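Local coordinates for beta-galactoside alpha-2,6-sialyltransferase (PDB 2Z4T), which transfers sialic acid from a CMP-linked donor to galactosides such as lactose, forming an alpha-2,6 linkage, at residues A[127-132]-A[430-435]; A[238-243]-A[296-301]; A[451-456]-A[480-485]; A[463-468]-A[490-495]. All coordinates share one frame; numbering follows the deposited sequence.

Overall arrangement
Contact 1 lies near the chain's centre, where the two lobes of the GT-B fold meet over cytidine-5'-monophosphate; the others lie further out. Contact 2 belongs to the lobe of the mixed sheet, contact 4 to that of the parallel sheet, and contact 3 joins a nucleotide-binding loop to helix 481-488, which receives Tyr-241 of contact 2 and Phe-465 of contact 4. All four meet mainly through apolar groups, with a tyrosine hydroxyl in contact 2; contact 4 is only partly buried. Contact 1 hydrogen-bonds the nucleotide, and contact 3, on which its Phe-431 and Glu-432 pack, meets it through Leu-451 by apolar contact. Contact 2 holds a magnesium ligand, contact 4 a phosphate, probably from the crystallisation liquor.

Contact 1: residues A[127-132]-A[430-435]; sequences PTLQQL and SFEVLM. With C5P (cytidine-5'-monophosphate), chain C.
Leu-129 is the one residue of 127-132 that touches 430-435, spreading its two methyls over three residues. CG stands anti to the backbone N (chi1 179°), which carries the isobutyl fork away from helix 126-141: CD2 meets Ser-430 CB at 3.7 Å and Glu-432 CG at 3.9 Å, while CD1 reaches Val-433 CG1 at 3.8 Å. Phe-334 of helix 328-338 also packs on Leu-129. The polar interactions go to the nucleotide instead. Phe-431 N donates to the cytosine O2 at 2.8 Å, in a bent bond of 135°. The ribose is gripped through O3', which donates to Glu-432 OE1 at 3.0 Å; OE2 lies so close to O2' that the details of that bond are doubtful. Ser-430 OG lies 2.8 Å from O2', close enough for a hydrogen bond, though this bond is not settled. The two segments come from opposite lobes of the GT-B fold, one helix following strand 103-122 of the mixed sheet, the other strand 423-424 of the parallel sheet. Thr-128 belongs to a magnesium site and is hydrogen-bonded to Asp-122. With only carbon-to-carbon packing between the segments, the lobes meet here through apolar groups, and polar atoms of 430-435 serve the nucleotide.

Contact 2: residues A[238-243]-A[296-301]; sequences VNLYNW and DYLTLE. With MG (magnesium ion), chain M.
Tyr-297 and Tyr-241 both hold CG anti to the backbone N, at chi1 -168° and 177°, and so swing their rings out from their helices until the hydroxyl of the first arrives at the edge of the second. Tyr-297 OH lies in the plane of the Tyr-241 ring, 3.6 Å from both CD1 and CB of Tyr-241, with the side chains slanted across one another rather than stacked. One ring atom back from the hydroxyl-bearing CZ, Tyr-297 CE2 sits 4.1 Å from Leu-240 CB, which lies at the ring edge. Beyond that CB, the branch of Leu-240 runs on to Leu-298, whose chain it meets at about a right angle, Leu-240 CD1 to Leu-298 CD2 at 4.1 Å. The two segments follow neighbouring parallel strands, 222-230 and 288-292, so the contact joins successive beta-alpha units in one Rossmann-like lobe of the GT-B fold. Helix 297-300 is short: Asp-296 O accepts from both Thr-299 N and Leu-300 N, and Glu-301 has already left helical geometry. There Glu-301 bends its chain at chi2 (-78°), folding the carboxylate back so that OE1 binds magnesium at 2.5 Å, a rather long distance for this ion; Ser-303 belongs to the same site. OE1 also accepts from Arg-244 NH1, and the guanidinium of Arg-244 makes a cation-pi contact with Tyr-241, linking the tyrosine indirectly to the metal ligand. Pro-481 and Gln-484 of helix 481-488 press on the Tyr-241 ring.

Contact 3: residues A[451-456]-A[480-485]; sequences LYFTIP and SPLVQV. With C5P (cytidine-5'-monophosphate), chain C.
Phe-453 sets the far end of its ring against Leu-482 and Val-485, which lie one turn apart on helix 481-488. Its CG is anti to the carbonyl carbon (chi1 -73°), and although CB does not aim at the helix, the length of the ring carries CZ and CE1 there. Leu-482 comes to the ring edge near its plane, CD1 to Phe-453 CZ at 4.2 Å. Val-485 approaches obliquely and more closely, CG1 to Phe-453 CE1 at 3.9 Å, and crosses the phenylalanine at about a right angle. Ser-480 caps the N-terminus of the helix, its OG accepting a weak bond from Val-483 N at 3.5 Å. On the other segment, Leu-451 has CG wedged between backbone N and carbonyl carbon (chi1 74°), and its two methyls part company. CD1 sits over the centre of the Tyr-452 ring, 3.5 Å above its plane, a CH-pi arrangement, while CD2 touches cytosine C4 at 3.6 Å. Leu-451 O accepts from both Thr-454 N and Ile-455 N, tightening the turn. This loop after strand 443-447 and helix 481-488 both belong to the parallel-sheet lobe of the GT-B fold, where the loop lines the nucleotide pocket. Leu-293 and Ser-234 of the other lobe flank Phe-453. Between these two segments the contact is carbon to carbon, so their fit depends on shape, with Leu-451 offering the base a purely apolar surface.

Contact 4: residues A[463-468]-A[490-495]; sequences IVFTST and GIVKEE. With PO4 (phosphate ion), chain J.
Ile-463 and Ile-491 make the tight part of this contact: CD1 of the first meets CG2 of the second at 3.6 Å, the two side chains crossing at about a right angle. Ile-463 is fully extended in chi2 (175°), which pushes its terminal methyl off strand 460-465 toward the loop, and Tyr-452 packs on it as well. Looser is the neighbouring pair, where Val-492 CG1 approaches the Phe-465 ring obliquely, 4.4 Å from CZ; Val-483 and Met-486 of helix 481-488 press on that ring too. Together the strand, the helix and strand 498-499 form a beta-alpha-beta crossover in the parallel-sheet lobe, and residues 490-495 are its return loop. Gly-490 starts this loop with a positive phi in a Schellman motif that ends the helix. Toward solvent the chemistry turns polar. Lys-493 N donates to phosphate O1 at 2.6 Å in a nearly straight bond (170°), and its aliphatic chain runs beside the same ion, CB lying 3.4 Å from O2. Asn-496 also binds this phosphate, which probably came from the crystallisation liquor. Apolar packing thus ties the return loop to the strand, while its outward backbone N-H can take an anion from solution.

Contact 1: residues A[127-132]-A[430-435]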
# COMPACT_ATOMS: atom_id res chain seq x y z
N PRO A 127 2.48 2.39 -3.97
CA PRO A 127 1.19 1.72 -3.74
C PRO A 127 1.28 0.65 -2.66
O PRO A 127 0.36 0.51 -1.84
CB PRO A 127 0.87 1.09 -5.09
CG PRO A 127 1.68 1.88 -6.10
CD PRO A 127 2.94 2.24 -5.36
N THR A 128 2.40 -0.08 -2.65
CA THR A 128 2.58 -1.19 -1.75
C THR A 128 2.62 -0.70 -0.29
O THR A 128 2.10 -1.35 0.63
CB THR A 128 3.88 -1.99 -2.11
OG1 THR A 128 3.65 -2.77 -3.29
CG2 THR A 128 4.28 -2.93 -0.98
N LEU A 129 3.26 0.45 -0.09
CA LEU A 129 3.31 1.07 1.21
C LEU A 129 1.90 1.43 1.69
O LEU A 129 1.53 1.12 2.82
CB LEU A 129 4.19 2.32 1.16
CG LEU A 129 4.30 3.09 2.47
CD1 LEU A 129 5.00 2.24 3.51
CD2 LEU A 129 5.02 4.43 2.22
N GLN A 130 1.11 2.07 0.82
CA GLN A 130 -0.24 2.44 1.20
C GLN A 130 -1.13 1.22 1.46
O GLN A 130 -1.95 1.22 2.40
CB GLN A 130 -0.84 3.34 0.14
CG GLN A 130 -0.22 4.70 0.07
CD GLN A 130 -0.68 5.68 1.17
OE1 GLN A 130 0.04 6.61 1.52
NE2 GLN A 130 -1.89 5.48 1.69
N GLN A 131 -0.96 0.18 0.65
CA GLN A 131 -1.75 -1.04 0.80
C GLN A 131 -1.43 -1.71 2.12
O GLN A 131 -2.34 -2.15 2.82
CB GLN A 131 -1.51 -2.01 -0.38
CG GLN A 131 -1.97 -1.46 -1.75
CD GLN A 131 -1.55 -2.33 -2.93
OE1 GLN A 131 -0.60 -3.12 -2.84
NE2 GLN A 131 -2.29 -2.21 -4.06
N LEU A 132 -0.14 -1.74 2.50
CA LEU A 132 0.28 -2.26 3.78
C LEU A 132 -0.46 -1.58 4.92
O LEU A 132 -0.95 -2.24 5.85
CB LEU A 132 1.76 -2.02 4.03
CG LEU A 132 2.58 -3.04 4.83
CD1 LEU A 132 3.72 -2.41 5.57
CD2 LEU A 132 1.78 -3.94 5.77
N SER A 430 10.59 2.49 2.32
CA SER A 430 10.07 3.72 1.69
C SER A 430 10.43 4.93 2.55
O SER A 430 10.29 4.90 3.77
CB SER A 430 8.58 3.66 1.47
OG SER A 430 8.33 3.19 0.16
N PHE A 431 10.93 5.98 1.91
CA PHE A 431 11.42 7.12 2.65
C PHE A 431 10.30 7.78 3.43
O PHE A 431 10.52 8.40 4.49
CB PHE A 431 12.11 8.11 1.71
CG PHE A 431 12.81 9.23 2.41
CD1 PHE A 431 13.93 8.99 3.20
CD2 PHE A 431 12.36 10.53 2.28
CE1 PHE A 431 14.61 10.04 3.85
CE2 PHE A 431 13.02 11.58 2.90
CZ PHE A 431 14.14 11.35 3.69
N GLU A 432 9.07 7.68 2.92
CA GLU A 432 8.03 8.34 3.66
C GLU A 432 7.72 7.72 5.03
O GLU A 432 7.16 8.39 5.90
CB GLU A 432 6.81 8.81 2.83
CG GLU A 432 6.37 8.02 1.64
CD GLU A 432 7.28 8.04 0.44
OE1 GLU A 432 7.26 8.97 -0.38
OE2 GLU A 432 7.94 7.03 0.25
N VAL A 433 8.20 6.50 5.29
CA VAL A 433 8.06 6.00 6.64
C VAL A 433 8.94 6.79 7.61
O VAL A 433 8.57 6.96 8.79
CB VAL A 433 8.17 4.45 6.80
CG1 VAL A 433 7.89 3.71 5.50
CG2 VAL A 433 9.44 4.01 7.45
N LEU A 434 10.06 7.32 7.12
CA LEU A 434 10.87 8.20 7.98
C LEU A 434 10.12 9.50 8.27
O LEU A 434 10.25 10.04 9.37
CB LEU A 434 12.27 8.51 7.41
CG LEU A 434 13.29 7.44 7.02
CD1 LEU A 434 14.61 7.86 7.57
CD2 LEU A 434 12.98 6.00 7.46
N MET A 435 9.37 9.99 7.31
CA MET A 435 8.51 11.14 7.55
C MET A 435 7.45 10.82 8.61
O MET A 435 7.28 11.60 9.54
CB MET A 435 7.82 11.61 6.27
CG MET A 435 7.02 12.90 6.43
SD MET A 435 6.03 13.23 4.95
CE MET A 435 4.90 11.82 5.05
O3P C5P C . 12.10 7.52 -7.05
P C5P C . 10.71 7.10 -7.33
O1P C5P C . 10.76 5.78 -8.09
O2P C5P C . 9.85 8.22 -7.87
O5' C5P C . 10.07 6.82 -5.91
C5' C5P C . 8.87 6.10 -5.74
C4' C5P C . 8.84 5.71 -4.27
O4' C5P C . 9.96 4.87 -3.96
C3' C5P C . 9.00 6.89 -3.32
O3' C5P C . 7.76 7.49 -2.97
C2' C5P C . 9.57 6.22 -2.10
O2' C5P C . 8.57 5.45 -1.43
C1' C5P C . 10.48 5.17 -2.66
N1 C5P C . 11.85 5.68 -2.71
C2 C5P C . 12.64 5.65 -1.52
N3 C5P C . 13.92 6.08 -1.53
C4 C5P C . 14.48 6.57 -2.67
C5 C5P C . 13.73 6.61 -3.87
C6 C5P C . 12.40 6.14 -3.86
O2 C5P C . 12.16 5.23 -0.45
N4 C5P C . 15.77 6.98 -2.65

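Contact 2: residues A[238-243]-A[296-301]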
# COMPACT_ATOMS: atom_id res chain seq x y z
N VAL A 238 3.69 12.09 -15.16
CA VAL A 238 4.32 12.20 -16.47
C VAL A 238 3.23 11.90 -17.53
O VAL A 238 3.04 12.64 -18.49
CB VAL A 238 5.53 11.21 -16.62
CG1 VAL A 238 5.89 10.97 -18.12
CG2 VAL A 238 6.73 11.71 -15.87
N ASN A 239 2.51 10.79 -17.33
CA ASN A 239 1.42 10.44 -18.22
C ASN A 239 0.36 11.51 -18.29
O ASN A 239 -0.13 11.81 -19.40
CB ASN A 239 0.79 9.11 -17.82
CG ASN A 239 1.70 7.94 -18.12
OD1 ASN A 239 2.60 8.04 -18.97
ND2 ASN A 239 1.49 6.83 -17.41
N LEU A 240 -0.02 12.07 -17.15
CA LEU A 240 -1.05 13.11 -17.18
C LEU A 240 -0.52 14.38 -17.86
O LEU A 240 -1.25 15.02 -18.62
CB LEU A 240 -1.62 13.41 -15.79
CG LEU A 240 -2.49 12.32 -15.15
CD1 LEU A 240 -2.51 12.48 -13.64
CD2 LEU A 240 -3.87 12.34 -15.69
N TYR A 241 0.75 14.73 -17.61
CA TYR A 241 1.38 15.87 -18.26
C TYR A 241 1.34 15.77 -19.78
O TYR A 241 1.09 16.77 -20.48
CB TYR A 241 2.83 16.00 -17.83
CG TYR A 241 3.55 17.11 -18.54
CD1 TYR A 241 3.47 18.42 -18.07
CD2 TYR A 241 4.31 16.86 -19.69
CE1 TYR A 241 4.12 19.46 -18.74
CE2 TYR A 241 4.98 17.88 -20.36
CZ TYR A 241 4.88 19.19 -19.87
OH TYR A 241 5.54 20.22 -20.52
N ASN A 242 1.61 14.58 -20.31
CA ASN A 242 1.45 14.36 -21.75
C ASN A 242 -0.00 14.40 -22.20
O ASN A 242 -0.31 14.91 -23.28
CB ASN A 242 2.13 13.07 -22.20
CG ASN A 242 3.64 13.16 -22.08
OD1 ASN A 242 4.21 14.23 -22.31
ND2 ASN A 242 4.28 12.06 -21.68
N TRP A 243 -0.89 13.88 -21.36
CA TRP A 243 -2.29 13.74 -21.70
C TRP A 243 -3.03 15.08 -21.70
O TRP A 243 -4.17 15.18 -22.20
CB TRP A 243 -2.95 12.76 -20.76
CG TRP A 243 -4.18 12.13 -21.31
CD1 TRP A 243 -4.25 11.12 -22.22
CD2 TRP A 243 -5.52 12.46 -20.98
NE1 TRP A 243 -5.55 10.80 -22.47
CE2 TRP A 243 -6.36 11.60 -21.72
CE3 TRP A 243 -6.11 13.39 -20.11
CZ2 TRP A 243 -7.76 11.66 -21.63
CZ3 TRP A 243 -7.50 13.44 -20.02
CH2 TRP A 243 -8.31 12.58 -20.77
N ASP A 296 -3.75 17.86 -6.15
CA ASP A 296 -3.82 19.24 -6.60
C ASP A 296 -3.31 19.41 -8.03
O ASP A 296 -3.56 20.43 -8.66
CB ASP A 296 -3.14 20.22 -5.62
CG ASP A 296 -1.69 19.83 -5.29
OD1 ASP A 296 -1.32 18.64 -5.40
OD2 ASP A 296 -0.92 20.74 -4.90
N TYR A 297 -2.62 18.41 -8.54
CA TYR A 297 -2.18 18.46 -9.92
C TYR A 297 -3.36 18.58 -10.90
O TYR A 297 -3.25 19.29 -11.91
CB TYR A 297 -1.31 17.25 -10.29
CG TYR A 297 -0.63 17.43 -11.61
CD1 TYR A 297 0.36 18.41 -11.76
CD2 TYR A 297 -0.98 16.66 -12.72
CE1 TYR A 297 1.01 18.59 -12.96
CE2 TYR A 297 -0.32 16.83 -13.95
CZ TYR A 297 0.67 17.80 -14.06
OH TYR A 297 1.32 18.04 -15.26
N LEU A 298 -4.48 17.91 -10.60
CA LEU A 298 -5.64 18.03 -11.50
C LEU A 298 -6.32 19.42 -11.47
O LEU A 298 -7.22 19.68 -12.28
CB LEU A 298 -6.65 16.91 -11.27
CG LEU A 298 -6.17 15.49 -11.51
CD1 LEU A 298 -7.38 14.52 -11.58
CD2 LEU A 298 -5.29 15.39 -12.76
N THR A 299 -5.87 20.31 -10.59
CA THR A 299 -6.42 21.65 -10.44
C THR A 299 -5.39 22.68 -10.90
O THR A 299 -5.71 23.61 -11.64
CB THR A 299 -6.83 21.93 -8.98
OG1 THR A 299 -7.97 21.13 -8.65
CG2 THR A 299 -7.15 23.44 -8.73
N LEU A 300 -4.15 22.49 -10.43
CA LEU A 300 -3.01 23.29 -10.89
C LEU A 300 -2.88 23.36 -12.42
O LEU A 300 -2.50 24.41 -12.95
CB LEU A 300 -1.72 22.73 -10.28
CG LEU A 300 -1.53 23.02 -8.77
CD1 LEU A 300 -0.42 22.16 -8.18
CD2 LEU A 300 -1.25 24.52 -8.51
N GLU A 301 -3.15 22.24 -13.12
CA GLU A 301 -3.20 22.23 -14.60
C GLU A 301 -4.62 22.48 -15.10
O GLU A 301 -5.45 21.57 -15.08
CB GLU A 301 -2.71 20.92 -15.19
CG GLU A 301 -1.22 20.64 -15.01
CD GLU A 301 -0.36 21.42 -15.98
OE1 GLU A 301 -0.92 22.07 -16.89
OE2 GLU A 301 0.89 21.37 -15.82
MG MG M . -3.11 22.47 -18.02

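Contact 3: residues A[451-456]-A[480-485]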
# COMPACT_ATOMS: atom_id res chain seq x y z
N LEU A 451 9.34 10.75 -3.90
CA LEU A 451 9.41 11.04 -2.48
C LEU A 451 9.35 12.57 -2.24
O LEU A 451 8.76 13.02 -1.24
CB LEU A 451 10.64 10.36 -1.83
CG LEU A 451 12.04 10.93 -2.11
CD1 LEU A 451 12.36 12.10 -1.16
CD2 LEU A 451 13.13 9.84 -2.06
N TYR A 452 9.89 13.34 -3.17
CA TYR A 452 9.82 14.81 -3.12
C TYR A 452 8.44 15.40 -3.42
O TYR A 452 8.25 16.62 -3.24
CB TYR A 452 10.90 15.47 -4.00
CG TYR A 452 12.28 15.17 -3.47
CD1 TYR A 452 12.75 15.76 -2.29
CD2 TYR A 452 13.11 14.24 -4.12
CE1 TYR A 452 14.01 15.47 -1.80
CE2 TYR A 452 14.37 13.95 -3.62
CZ TYR A 452 14.82 14.55 -2.46
OH TYR A 452 16.08 14.24 -1.96
N PHE A 453 7.50 14.57 -3.88
CA PHE A 453 6.14 15.03 -4.05
C PHE A 453 5.48 15.22 -2.67
O PHE A 453 4.47 15.93 -2.55
CB PHE A 453 5.30 14.06 -4.90
CG PHE A 453 5.63 14.07 -6.40
CD1 PHE A 453 4.60 14.07 -7.34
CD2 PHE A 453 6.95 14.06 -6.86
CE1 PHE A 453 4.86 14.07 -8.72
CE2 PHE A 453 7.25 14.07 -8.22
CZ PHE A 453 6.18 14.07 -9.16
N THR A 454 6.07 14.61 -1.63
CA THR A 454 5.44 14.51 -0.31
C THR A 454 6.24 15.15 0.84
O THR A 454 5.66 15.81 1.69
CB THR A 454 5.17 13.04 0.03
OG1 THR A 454 4.35 12.46 -0.99
CG2 THR A 454 4.49 12.89 1.38
N ILE A 455 7.55 14.94 0.86
CA ILE A 455 8.44 15.46 1.91
C ILE A 455 8.34 16.98 1.99
O ILE A 455 8.40 17.66 0.97
CB ILE A 455 9.94 15.02 1.65
CG1 ILE A 455 10.10 13.49 1.74
CG2 ILE A 455 10.91 15.67 2.60
CD1 ILE A 455 9.28 12.77 2.85
N PRO A 456 8.18 17.52 3.22
CA PRO A 456 8.10 18.97 3.46
C PRO A 456 9.27 19.75 2.87
O PRO A 456 10.43 19.37 3.03
CB PRO A 456 8.11 19.07 4.99
CG PRO A 456 7.53 17.80 5.45
CD PRO A 456 8.05 16.77 4.48
N SER A 480 11.55 18.03 -20.18
CA SER A 480 11.22 16.72 -19.64
C SER A 480 9.99 16.81 -18.72
O SER A 480 9.93 17.69 -17.86
CB SER A 480 12.44 16.13 -18.93
OG SER A 480 12.16 15.73 -17.61
N PRO A 481 8.99 15.94 -18.94
CA PRO A 481 7.72 15.97 -18.20
C PRO A 481 7.89 15.96 -16.69
O PRO A 481 7.22 16.72 -15.96
CB PRO A 481 7.03 14.70 -18.68
CG PRO A 481 7.52 14.54 -20.07
CD PRO A 481 8.97 14.88 -19.97
N LEU A 482 8.80 15.13 -16.21
CA LEU A 482 9.01 15.05 -14.79
C LEU A 482 9.41 16.43 -14.27
O LEU A 482 8.89 16.90 -13.24
CB LEU A 482 10.02 13.95 -14.42
CG LEU A 482 10.20 13.77 -12.90
CD1 LEU A 482 8.88 13.29 -12.26
CD2 LEU A 482 11.40 12.88 -12.51
N VAL A 483 10.30 17.11 -15.02
CA VAL A 483 10.74 18.44 -14.61
C VAL A 483 9.55 19.40 -14.56
O VAL A 483 9.37 20.11 -13.56
CB VAL A 483 11.84 19.02 -15.51
CG1 VAL A 483 12.21 20.42 -15.05
CG2 VAL A 483 13.06 18.13 -15.50
N GLN A 484 8.74 19.39 -15.61
CA GLN A 484 7.57 20.26 -15.69
C GLN A 484 6.48 19.92 -14.66
O GLN A 484 5.86 20.83 -14.13
CB GLN A 484 7.00 20.31 -17.13
CG GLN A 484 7.90 21.00 -18.17
CD GLN A 484 8.28 22.44 -17.77
OE1 GLN A 484 7.42 23.25 -17.40
NE2 GLN A 484 9.57 22.75 -17.80
N VAL A 485 6.27 18.64 -14.35
CA VAL A 485 5.40 18.26 -13.21
C VAL A 485 5.77 19.13 -11.98
O VAL A 485 4.86 19.56 -11.24
CB VAL A 485 5.28 16.78 -13.01
CG1 VAL A 485 4.43 16.48 -11.79
CG2 VAL A 485 4.65 16.17 -14.27
O3P C5P C . 12.10 7.52 -7.05
P C5P C . 10.71 7.10 -7.33
O1P C5P C . 10.76 5.78 -8.09
O2P C5P C . 9.85 8.22 -7.87
O5' C5P C . 10.07 6.82 -5.91
C5' C5P C . 8.87 6.10 -5.74
C4' C5P C . 8.84 5.71 -4.27
O4' C5P C . 9.96 4.87 -3.96
C3' C5P C . 9.00 6.89 -3.32
O3' C5P C . 7.76 7.49 -2.97
C2' C5P C . 9.57 6.22 -2.10
O2' C5P C . 8.57 5.45 -1.43
C1' C5P C . 10.48 5.17 -2.66
N1 C5P C . 11.85 5.68 -2.71
C2 C5P C . 12.64 5.65 -1.52
N3 C5P C . 13.92 6.08 -1.53
C4 C5P C . 14.48 6.57 -2.67
C5 C5P C . 13.73 6.61 -3.87
C6 C5P C . 12.40 6.14 -3.86
O2 C5P C . 12.16 5.23 -0.45
N4 C5P C . 15.77 6.98 -2.65

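Contact 4: residues A[463-468]-A[490-495]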
# COMPACT_ATOMS: atom_id res chain seq x y z
N ILE A 463 17.38 19.34 -5.22
CA ILE A 463 16.98 18.19 -5.99
C ILE A 463 17.75 18.19 -7.30
O ILE A 463 18.00 19.24 -7.87
CB ILE A 463 15.47 18.21 -6.25
CG1 ILE A 463 14.68 18.17 -4.94
CG2 ILE A 463 15.05 17.04 -7.14
CD1 ILE A 463 13.18 18.30 -5.12
N VAL A 464 18.15 17.03 -7.78
CA VAL A 464 18.89 17.01 -9.02
C VAL A 464 18.21 16.05 -9.95
O VAL A 464 17.83 14.95 -9.54
CB VAL A 464 20.37 16.62 -8.81
CG1 VAL A 464 21.08 16.47 -10.15
CG2 VAL A 464 21.07 17.65 -7.94
N PHE A 465 18.03 16.47 -11.19
CA PHE A 465 17.43 15.64 -12.21
C PHE A 465 18.49 14.95 -13.04
O PHE A 465 19.62 15.41 -13.17
CB PHE A 465 16.54 16.47 -13.14
CG PHE A 465 15.32 17.03 -12.47
CD1 PHE A 465 14.09 16.43 -12.67
CD2 PHE A 465 15.41 18.14 -11.65
CE1 PHE A 465 12.95 16.95 -12.04
CE2 PHE A 465 14.27 18.66 -11.03
CZ PHE A 465 13.05 18.06 -11.21
N THR A 466 18.07 13.83 -13.61
CA THR A 466 18.81 12.96 -14.49
C THR A 466 19.28 13.58 -15.83
O THR A 466 18.63 14.42 -16.40
CB THR A 466 17.87 11.76 -14.69
OG1 THR A 466 18.19 10.76 -13.70
CG2 THR A 466 17.86 11.19 -16.11
N SER A 467 20.45 13.15 -16.30
CA SER A 467 20.97 13.52 -17.60
C SER A 467 21.47 12.25 -18.24
O SER A 467 21.85 11.32 -17.54
CB SER A 467 22.13 14.51 -17.47
OG SER A 467 21.69 15.79 -17.08
N THR A 468 21.48 12.20 -19.57
CA THR A 468 22.05 11.03 -20.26
C THR A 468 23.51 11.38 -20.57
O THR A 468 23.94 12.51 -20.30
CB THR A 468 21.27 10.64 -21.56
OG1 THR A 468 21.12 11.78 -22.41
CG2 THR A 468 19.89 10.05 -21.23
N GLY A 490 5.21 23.10 -7.50
CA GLY A 490 5.91 24.00 -6.61
C GLY A 490 7.01 23.31 -5.83
O GLY A 490 7.44 23.80 -4.80
N ILE A 491 7.47 22.16 -6.30
CA ILE A 491 8.53 21.45 -5.60
C ILE A 491 9.86 22.10 -5.90
O ILE A 491 10.72 22.23 -5.06
CB ILE A 491 8.54 19.98 -6.01
CG1 ILE A 491 7.21 19.34 -5.57
CG2 ILE A 491 9.75 19.27 -5.41
CD1 ILE A 491 6.88 18.04 -6.24
N VAL A 492 9.98 22.60 -7.11
CA VAL A 492 11.22 23.12 -7.59
C VAL A 492 10.85 24.32 -8.44
O VAL A 492 9.73 24.40 -8.95
CB VAL A 492 11.92 21.97 -8.38
CG1 VAL A 492 11.46 21.91 -9.86
CG2 VAL A 492 13.38 22.08 -8.26
N LYS A 493 11.76 25.27 -8.57
CA LYS A 493 11.55 26.44 -9.43
C LYS A 493 12.37 26.28 -10.70
O LYS A 493 13.51 25.83 -10.64
CB LYS A 493 11.93 27.72 -8.68
CG LYS A 493 10.79 28.32 -7.86
CD LYS A 493 11.24 29.48 -6.95
CE LYS A 493 11.03 29.11 -5.47
NZ LYS A 493 11.38 30.20 -4.52
N GLU A 494 11.80 26.66 -11.85
CA GLU A 494 12.48 26.43 -13.13
C GLU A 494 13.90 26.99 -13.17
O GLU A 494 14.84 26.29 -13.55
CB GLU A 494 11.68 26.94 -14.33
CG GLU A 494 12.08 26.23 -15.64
CD GLU A 494 11.43 26.82 -16.90
OE1 GLU A 494 11.78 27.97 -17.26
OE2 GLU A 494 10.59 26.10 -17.54
N GLU A 495 14.06 28.25 -12.78
CA GLU A 495 15.37 28.89 -12.86
C GLU A 495 16.43 28.19 -11.99
O GLU A 495 17.62 28.40 -12.18
CB GLU A 495 15.28 30.41 -12.58
CG GLU A 495 14.71 30.82 -11.18
CD GLU A 495 13.18 30.62 -11.03
OE1 GLU A 495 12.50 30.19 -12.01
OE2 GLU A 495 12.66 30.88 -9.92
P PO4 J . 14.12 25.49 -6.07
O1 PO4 J . 14.09 25.09 -7.53
O2 PO4 J . 12.89 26.31 -5.74
O3 PO4 J . 14.13 24.24 -5.21
O4 PO4 J . 15.37 26.31 -5.85